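Local coordinates for malate dehydrogenase (Naegleria fowleri, PDB 6UM4), which probably catalyses the reversible oxidation of malate to oxaloacetate with a nicotinamide cofactor, at residues M189-V194 with K411-N416; M148-G153 with E159-T164. All coordinates share one frame; numbering follows the deposited sequence.

Contact 1. Residues M189-V194 with K411-N416; sequences MERADV and KKIVEN
Ile-413 lies against Arg-191 and Ala-192 where two helices of the lactate/malate dehydrogenase fold meet: helix 191-212 of the Rossmann-type dinucleotide-binding domain and helix 394-414 of the alpha/beta C-terminal domain. The joint illustrates how the two branches of one isoleucine can each meet a different neighbour. With CG1 beside its backbone N (chi1 -74°) and CG2 beside its carbonyl carbon, Ile-413 spreads its branches over the first turn of helix 191-212. The methyl CG2 rests near the backbone of Ala-192, 4.0 Å from the carbonyl atom O of that residue, and also comes to the Ala-192 methyl CB at 4.2 Å. The small side chain of Ala-192 lets the backbones approach closely here, with the CA atoms of Ala-192 and Ile-413 6.7 Å apart.

The longer branch meets Arg-191. Extended as far as NE, that side chain brings its guanidinium end to the isoleucine, crossing it at about a right angle; no hydrogen bond is involved. The joint is apolar at Ala-192 and bordered by a charged group at Arg-191, while further in Val-414 packs on Met-195 and Ala-199 and on helix 226-235. Helix 191-212 starts right after Glu-190, its N-cap, whose O receives Val-194 N at 3.0 Å; a weak bond from Glu-190 N to Asp-193 OD2 supplies one half of a capping box. At the outer margin, Arg-191 NH1 stands 4.0 Å from Ile-413 CD1, the guanidinium tilted obliquely to that methyl.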
ATOM      1  N   MET A 189     -14.236  30.160   2.982  1.00 43.82           N
ATOM      2  CA  MET A 189     -13.174  30.129   1.988  1.00 42.17           C
ATOM      3  C   MET A 189     -13.749  30.055   0.578  1.00 46.11           C
ATOM      4  O   MET A 189     -14.540  29.156   0.264  1.00 41.47           O
ATOM      5  CB  MET A 189     -12.244  28.940   2.236  1.00 30.61           C
ATOM      6  CG  MET A 189     -11.424  29.063   3.514  1.00 38.21           C
ATOM      7  SD  MET A 189     -10.377  27.623   3.774  1.00 44.60           S
ATOM      8  CE  MET A 189      -9.230  27.739   2.410  1.00 39.71           C
ATOM      9  N   GLU A 190     -13.367  31.021  -0.255  1.00 47.48           N
ATOM     10  CA  GLU A 190     -13.640  31.009  -1.682  1.00 44.60           C
ATOM     11  C   GLU A 190     -12.447  30.377  -2.395  1.00 47.08           C
ATOM     12  O   GLU A 190     -11.462  29.978  -1.763  1.00 46.44           O
ATOM     13  CB  GLU A 190     -13.921  32.416  -2.190  1.00 43.66           C
ATOM     14  CG  GLU A 190     -15.232  32.975  -1.715  1.00 45.58           C
ATOM     15  CD  GLU A 190     -15.470  34.370  -2.247  1.00 53.43           C
ATOM     16  OE1 GLU A 190     -14.990  35.333  -1.610  1.00 56.42           O
ATOM     17  OE2 GLU A 190     -16.118  34.496  -3.311  1.00 54.60           O
ATOM     18  N   ARG A 191     -12.521  30.284  -3.726  1.00 42.89           N
ATOM     19  CA  ARG A 191     -11.408  29.698  -4.467  1.00 41.35           C
ATOM     20  C   ARG A 191     -10.116  30.458  -4.197  1.00 39.02           C
ATOM     21  O   ARG A 191      -9.050  29.851  -4.047  1.00 41.43           O
ATOM     22  CB  ARG A 191     -11.699  29.679  -5.963  1.00 46.08           C
ATOM     23  CG  ARG A 191     -10.454  29.380  -6.791  1.00 53.34           C
ATOM     24  CD  ARG A 191     -10.721  29.336  -8.291  1.00 59.02           C
ATOM     25  NE  ARG A 191      -9.476  29.357  -9.058  1.00 58.67           N
ATOM     26  CZ  ARG A 191      -9.030  30.414  -9.726  1.00 60.14           C
ATOM     27  NH1 ARG A 191      -9.736  31.540  -9.734  1.00 60.28           N
ATOM     28  NH2 ARG A 191      -7.886  30.345 -10.391  1.00 61.17           N
ATOM     29  N   ALA A 192     -10.194  31.789  -4.112  1.00 35.09           N
ATOM     30  CA  ALA A 192      -8.999  32.590  -3.862  1.00 36.06           C
ATOM     31  C   ALA A 192      -8.432  32.318  -2.472  1.00 44.27           C
ATOM     32  O   ALA A 192      -7.209  32.285  -2.283  1.00 42.52           O
ATOM     33  CB  ALA A 192      -9.324  34.072  -4.025  1.00 37.04           C
ATOM     34  N   ASP A 193      -9.312  32.130  -1.488  1.00 45.32           N
ATOM     35  CA  ASP A 193      -8.876  31.828  -0.130  1.00 41.89           C
ATOM     36  C   ASP A 193      -8.162  30.486  -0.074  1.00 43.90           C
ATOM     37  O   ASP A 193      -7.206  30.310   0.694  1.00 41.69           O
ATOM     38  CB  ASP A 193     -10.089  31.842   0.793  1.00 40.69           C
ATOM     39  CG  ASP A 193     -10.507  33.240   1.153  1.00 46.35           C
ATOM     40  OD1 ASP A 193      -9.613  34.105   1.297  1.00 46.54           O
ATOM     41  OD2 ASP A 193     -11.729  33.488   1.206  1.00 51.24           O
ATOM     42  N   VAL A 194      -8.634  29.519  -0.864  1.00 42.05           N
ATOM     43  CA  VAL A 194      -7.973  28.221  -0.927  1.00 42.15           C
ATOM     44  C   VAL A 194      -6.550  28.388  -1.432  1.00 39.91           C
ATOM     45  O   VAL A 194      -5.617  27.736  -0.942  1.00 31.09           O
ATOM     46  CB  VAL A 194      -8.776  27.250  -1.815  1.00 41.36           C
ATOM     47  CG1 VAL A 194      -7.963  25.992  -2.115  1.00 38.01           C
ATOM     48  CG2 VAL A 194     -10.109  26.900  -1.167  1.00 39.75           C
ATOM     49  N   LYS A 411      -1.044  32.370  -9.956  1.00 26.47           N
ATOM     50  CA  LYS A 411       0.133  33.050  -9.429  1.00 27.48           C
ATOM     51  C   LYS A 411      -0.195  34.474  -8.996  1.00 28.13           C
ATOM     52  O   LYS A 411       0.193  34.897  -7.903  1.00 28.97           O
ATOM     53  CB  LYS A 411       1.243  33.048 -10.477  1.00 27.36           C
ATOM     54  CG  LYS A 411       2.480  33.803 -10.069  1.00 29.22           C
ATOM     55  CD  LYS A 411       3.620  33.479 -11.007  1.00 35.06           C
ATOM     56  CE  LYS A 411       4.815  34.380 -10.745  1.00 42.92           C
ATOM     57  NZ  LYS A 411       5.847  33.597 -10.007  1.00 46.01           N
ATOM     58  N   LYS A 412      -0.964  35.204  -9.810  1.00 28.96           N
ATOM     59  CA  LYS A 412      -1.335  36.568  -9.445  1.00 31.35           C
ATOM     60  C   LYS A 412      -2.128  36.597  -8.148  1.00 34.09           C
ATOM     61  O   LYS A 412      -1.986  37.536  -7.359  1.00 36.11           O
ATOM     62  CB  LYS A 412      -2.148  37.224 -10.563  1.00 31.14           C
ATOM     63  N   ILE A 413      -2.945  35.575  -7.897  1.00 32.37           N
ATOM     64  CA  ILE A 413      -3.747  35.570  -6.679  1.00 32.45           C
ATOM     65  C   ILE A 413      -2.866  35.426  -5.447  1.00 33.69           C
ATOM     66  O   ILE A 413      -3.099  36.084  -4.429  1.00 35.08           O
ATOM     67  CB  ILE A 413      -4.811  34.465  -6.750  1.00 31.13           C
ATOM     68  CG1 ILE A 413      -5.917  34.888  -7.717  1.00 33.02           C
ATOM     69  CG2 ILE A 413      -5.323  34.119  -5.346  1.00 29.76           C
ATOM     70  CD1 ILE A 413      -6.921  33.814  -7.993  1.00 33.36           C
ATOM     71  N   VAL A 414      -1.810  34.616  -5.526  1.00 33.66           N
ATOM     72  CA  VAL A 414      -0.973  34.369  -4.357  1.00 35.11           C
ATOM     73  C   VAL A 414       0.321  35.174  -4.392  1.00 40.85           C
ATOM     74  O   VAL A 414       1.221  34.911  -3.586  1.00 44.09           O
ATOM     75  CB  VAL A 414      -0.664  32.872  -4.189  1.00 27.08           C
ATOM     76  CG1 VAL A 414      -1.949  32.089  -4.087  1.00 28.40           C
ATOM     77  CG2 VAL A 414       0.216  32.344  -5.341  1.00 26.39           C
ATOM     78  N   GLU A 415       0.425  36.172  -5.283  1.00 32.06           N
ATOM     79  CA  GLU A 415       1.695  36.867  -5.505  1.00 36.25           C
ATOM     80  C   GLU A 415       2.293  37.473  -4.238  1.00 46.65           C
ATOM     81  O   GLU A 415       3.509  37.678  -4.176  1.00 49.93           O
ATOM     82  CB  GLU A 415       1.510  37.962  -6.550  1.00 37.82           C
ATOM     83  CG  GLU A 415       0.678  39.142  -6.055  1.00 47.35           C
ATOM     84  CD  GLU A 415       0.176  40.023  -7.191  1.00 57.56           C
ATOM     85  OE1 GLU A 415       0.606  39.812  -8.351  1.00 57.42           O
ATOM     86  OE2 GLU A 415      -0.656  40.919  -6.923  1.00 62.27           O
ATOM     87  N   ASN A 416       1.477  37.765  -3.227  1.00 51.05           N
ATOM     88  CA  ASN A 416       1.997  38.404  -2.023  1.00 54.55           C
ATOM     89  C   ASN A 416       2.763  37.451  -1.110  1.00 58.27           C
ATOM     90  O   ASN A 416       3.364  37.908  -0.133  1.00 60.49           O
ATOM     91  CB  ASN A 416       0.862  39.060  -1.239  1.00 55.16           C
ATOM     92  CG  ASN A 416       0.295  40.261  -1.954  1.00 64.07           C
ATOM     93  OD1 ASN A 416       1.006  40.955  -2.686  1.00 69.88           O
ATOM     94  ND2 ASN A 416      -0.995  40.516  -1.755  1.00 66.80           N
TER

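Contact 2. Residues M148-G153 with E159-T164; sequences MELDDG and EEIYLT
Ile-161 has CG1 beside its own backbone N (chi1 -55°) and an extended second torsion (chi2 171°), which carries CD1 from the strand to the helix and brings it against both Leu-150 and Asp-151. The setting is the beta-alpha-beta unit of a Rossmann fold, in which strand 129-134, helix 140-151 and strand 158-164 follow one another and the helix covers one face of the parallel sheet. Strand 158-164 lies at the outer end of that sheet within the chain. In this worked case one methyl group makes the contact near the end of the helix, while Leu-163 of the same strand packs on Leu-143 and Lys-147 farther back.

On the apolar side CD1 of Ile-161 touches Leu-150 CB at 3.7 Å, with Leu-150 CD1 slightly farther away. Leu-150 is buried and also packs on Leu-131 of the neighbouring strand and on Leu-114 and Phe-115 of helix 108-118. Asp-151 supplies the polar wall: its side chain and that of Ile-161 run past each other in opposite directions, with OD1 of the carboxylate next to the methyl. Its charge is answered elsewhere, since OD2 forms a salt bridge to Lys-147 NZ one turn earlier in the helix, and Ile-161 also packs on Lys-147.

The helix end serves the dimer too, because Glu-149 and Asp-152 form salt bridges with Arg-327 and Arg-319, respectively, of the second subunit. No hydrogen bond links the segments 148-153 and 159-164; their shortest approach is the 3.4 Å van der Waals contact between Asp-151 OD1 and Ile-161 CD1.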
ATOM      1  N   MET A 148       2.677   3.011  15.180  1.00 27.32           N
ATOM      2  CA  MET A 148       2.423   1.646  15.628  1.00 28.06           C
ATOM      3  C   MET A 148       2.190   0.709  14.449  1.00 32.26           C
ATOM      4  O   MET A 148       2.771  -0.381  14.388  1.00 31.89           O
ATOM      5  CB  MET A 148       1.224   1.632  16.567  1.00 28.84           C
ATOM      6  CG  MET A 148       1.550   2.106  17.960  1.00 36.09           C
ATOM      7  SD  MET A 148       0.123   2.014  19.040  1.00 46.03           S
ATOM      8  CE  MET A 148      -0.356   3.722  19.121  1.00 43.51           C
ATOM      9  N   GLU A 149       1.365   1.128  13.482  1.00 28.30           N
ATOM     10  CA  GLU A 149       1.084   0.249  12.350  1.00 26.02           C
ATOM     11  C   GLU A 149       2.332   0.019  11.520  1.00 25.56           C
ATOM     12  O   GLU A 149       2.593  -1.103  11.078  1.00 25.72           O
ATOM     13  CB  GLU A 149      -0.033   0.828  11.488  1.00 25.26           C
ATOM     14  CG  GLU A 149      -1.415   0.746  12.116  1.00 25.85           C
ATOM     15  CD  GLU A 149      -2.529   0.517  11.078  1.00 36.43           C
ATOM     16  OE1 GLU A 149      -3.222   1.508  10.743  1.00 32.82           O
ATOM     17  OE2 GLU A 149      -2.684  -0.635  10.575  1.00 31.07           O
ATOM     18  N   LEU A 150       3.125   1.067  11.314  1.00 25.11           N
ATOM     19  CA  LEU A 150       4.357   0.920  10.553  1.00 24.81           C
ATOM     20  C   LEU A 150       5.363   0.026  11.265  1.00 25.90           C
ATOM     21  O   LEU A 150       6.014  -0.806  10.623  1.00 25.83           O
ATOM     22  CB  LEU A 150       4.969   2.292  10.304  1.00 24.32           C
ATOM     23  CG  LEU A 150       4.389   3.110   9.157  1.00 26.93           C
ATOM     24  CD1 LEU A 150       4.968   4.524   9.202  1.00 23.08           C
ATOM     25  CD2 LEU A 150       4.700   2.432   7.842  1.00 28.75           C
ATOM     26  N   ASP A 151       5.535   0.206  12.584  1.00 28.31           N
ATOM     27  CA  ASP A 151       6.388  -0.717  13.337  1.00 27.73           C
ATOM     28  C   ASP A 151       5.937  -2.156  13.153  1.00 28.11           C
ATOM     29  O   ASP A 151       6.763  -3.045  12.917  1.00 28.58           O
ATOM     30  CB  ASP A 151       6.393  -0.353  14.821  1.00 28.69           C
ATOM     31  CG  ASP A 151       7.167   0.918  15.101  1.00 31.24           C
ATOM     32  OD1 ASP A 151       8.117   1.207  14.330  1.00 28.22           O
ATOM     33  OD2 ASP A 151       6.811   1.626  16.070  1.00 29.07           O
ATOM     34  N   ASP A 152       4.624  -2.393  13.217  1.00 30.74           N
ATOM     35  CA  ASP A 152       4.052  -3.724  13.040  1.00 28.45           C
ATOM     36  C   ASP A 152       4.228  -4.261  11.632  1.00 30.28           C
ATOM     37  O   ASP A 152       3.892  -5.426  11.392  1.00 28.21           O
ATOM     38  CB  ASP A 152       2.561  -3.702  13.373  1.00 28.52           C
ATOM     39  CG  ASP A 152       2.315  -3.387  14.824  1.00 29.45           C
ATOM     40  OD1 ASP A 152       3.287  -3.480  15.595  1.00 30.19           O
ATOM     41  OD2 ASP A 152       1.173  -3.069  15.205  1.00 29.57           O
ATOM     42  N   GLY A 153       4.713  -3.439  10.698  1.00 26.82           N
ATOM     43  CA  GLY A 153       5.148  -3.970   9.433  1.00 26.40           C
ATOM     44  C   GLY A 153       6.469  -4.692   9.486  1.00 27.14           C
ATOM     45  O   GLY A 153       6.787  -5.429   8.546  1.00 30.41           O
ATOM     46  N   GLU A 159      14.559   2.532   9.614  1.00 30.54           N
ATOM     47  CA  GLU A 159      15.498   2.689  10.716  0.58 28.99           C
ATOM     48  C   GLU A 159      14.959   3.592  11.816  1.00 31.78           C
ATOM     49  O   GLU A 159      15.379   3.464  12.974  1.00 30.13           O
ATOM     50  CB  GLU A 159      16.829   3.236  10.197  0.58 31.52           C
ATOM     51  CG  GLU A 159      18.035   2.430  10.652  0.58 38.45           C
ATOM     52  CD  GLU A 159      18.829   1.879   9.486  0.58 43.16           C
ATOM     53  OE1 GLU A 159      19.566   2.663   8.849  0.58 42.42           O
ATOM     54  OE2 GLU A 159      18.702   0.668   9.190  0.58 45.18           O
ATOM     55  N   GLU A 160      14.037   4.492  11.492  1.00 28.03           N
ATOM     56  CA  GLU A 160      13.509   5.403  12.491  1.00 28.16           C
ATOM     57  C   GLU A 160      12.168   5.923  12.016  1.00 27.02           C
ATOM     58  O   GLU A 160      11.954   6.098  10.818  1.00 28.03           O
ATOM     59  CB  GLU A 160      14.459   6.588  12.741  1.00 28.67           C
ATOM     60  CG  GLU A 160      14.055   7.443  13.930  1.00 37.42           C
ATOM     61  CD  GLU A 160      14.766   8.791  13.991  1.00 43.18           C
ATOM     62  OE1 GLU A 160      15.686   9.036  13.179  1.00 44.52           O
ATOM     63  OE2 GLU A 160      14.421   9.592  14.886  1.00 43.37           O
ATOM     64  N   ILE A 161      11.273   6.175  12.967  1.00 27.18           N
ATOM     65  CA  ILE A 161      10.033   6.909  12.733  1.00 26.37           C
ATOM     66  C   ILE A 161       9.980   8.033  13.760  1.00 26.94           C
ATOM     67  O   ILE A 161       9.840   7.772  14.960  1.00 31.12           O
ATOM     68  CB  ILE A 161       8.788   6.018  12.856  1.00 30.77           C
ATOM     69  CG1 ILE A 161       8.890   4.803  11.931  1.00 29.60           C
ATOM     70  CG2 ILE A 161       7.543   6.830  12.520  1.00 27.05           C
ATOM     71  CD1 ILE A 161       7.776   3.763  12.163  1.00 30.58           C
ATOM     72  N   TYR A 162      10.075   9.277  13.301  1.00 29.83           N
ATOM     73  CA  TYR A 162      10.011  10.451  14.164  1.00 33.80           C
ATOM     74  C   TYR A 162       8.706  11.195  13.901  1.00 33.46           C
ATOM     75  O   TYR A 162       8.332  11.400  12.741  1.00 28.43           O
ATOM     76  CB  TYR A 162      11.218  11.365  13.926  1.00 38.75           C
ATOM     77  CG  TYR A 162      11.192  12.652  14.731  1.00 38.15           C
ATOM     78  CD1 TYR A 162      11.629  12.683  16.053  1.00 37.69           C
ATOM     79  CD2 TYR A 162      10.743  13.842  14.161  1.00 33.13           C
ATOM     80  CE1 TYR A 162      11.612  13.879  16.793  1.00 37.23           C
ATOM     81  CE2 TYR A 162      10.716  15.020  14.887  1.00 37.51           C
ATOM     82  CZ  TYR A 162      11.153  15.039  16.199  1.00 43.40           C
ATOM     83  OH  TYR A 162      11.123  16.230  16.903  1.00 52.12           O
ATOM     84  N   LEU A 163       8.009  11.574  14.974  1.00 27.07           N
ATOM     85  CA  LEU A 163       6.701  12.220  14.900  1.00 27.37           C
ATOM     86  C   LEU A 163       6.776  13.645  15.424  1.00 30.37           C
ATOM     87  O   LEU A 163       7.404  13.889  16.455  1.00 28.28           O
ATOM     88  CB  LEU A 163       5.664  11.472  15.740  1.00 27.15           C
ATOM     89  CG  LEU A 163       5.547   9.955  15.674  1.00 27.06           C
ATOM     90  CD1 LEU A 163       4.395   9.541  16.555  1.00 27.63           C
ATOM     91  CD2 LEU A 163       5.344   9.479  14.260  1.00 25.93           C
ATOM     92  N   THR A 164       6.096  14.579  14.752  1.00 26.74           N
ATOM     93  CA  THR A 164       6.129  15.959  15.227  1.00 27.36           C
ATOM     94  C   THR A 164       4.985  16.759  14.626  1.00 26.90           C
ATOM     95  O   THR A 164       4.450  16.423  13.567  1.00 27.94           O
ATOM     96  CB  THR A 164       7.475  16.634  14.918  1.00 27.54           C
ATOM     97  OG1 THR A 164       7.441  17.994  15.364  1.00 28.22           O
ATOM     98  CG2 THR A 164       7.800  16.599  13.446  1.00 26.52           C
TER

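How the contacts relate
Two places in one chain make the same general point: in each pair of segments an isoleucine makes the contact, and no hydrogen bond crosses between them. They share no helix or strand, and their centres are about 36 Å apart. Contact 1 is a surface contact between helices belonging to different domains, far apart in sequence. Contact 2 is partly buried and local, lying inside one beta-alpha-beta unit, with only five residues between its segments. Their charged neighbours differ accordingly: an exposed arginine borders the first, an aspartate already paired with a lysine the second. Only contact 2 lies beside the other subunit of the dimer.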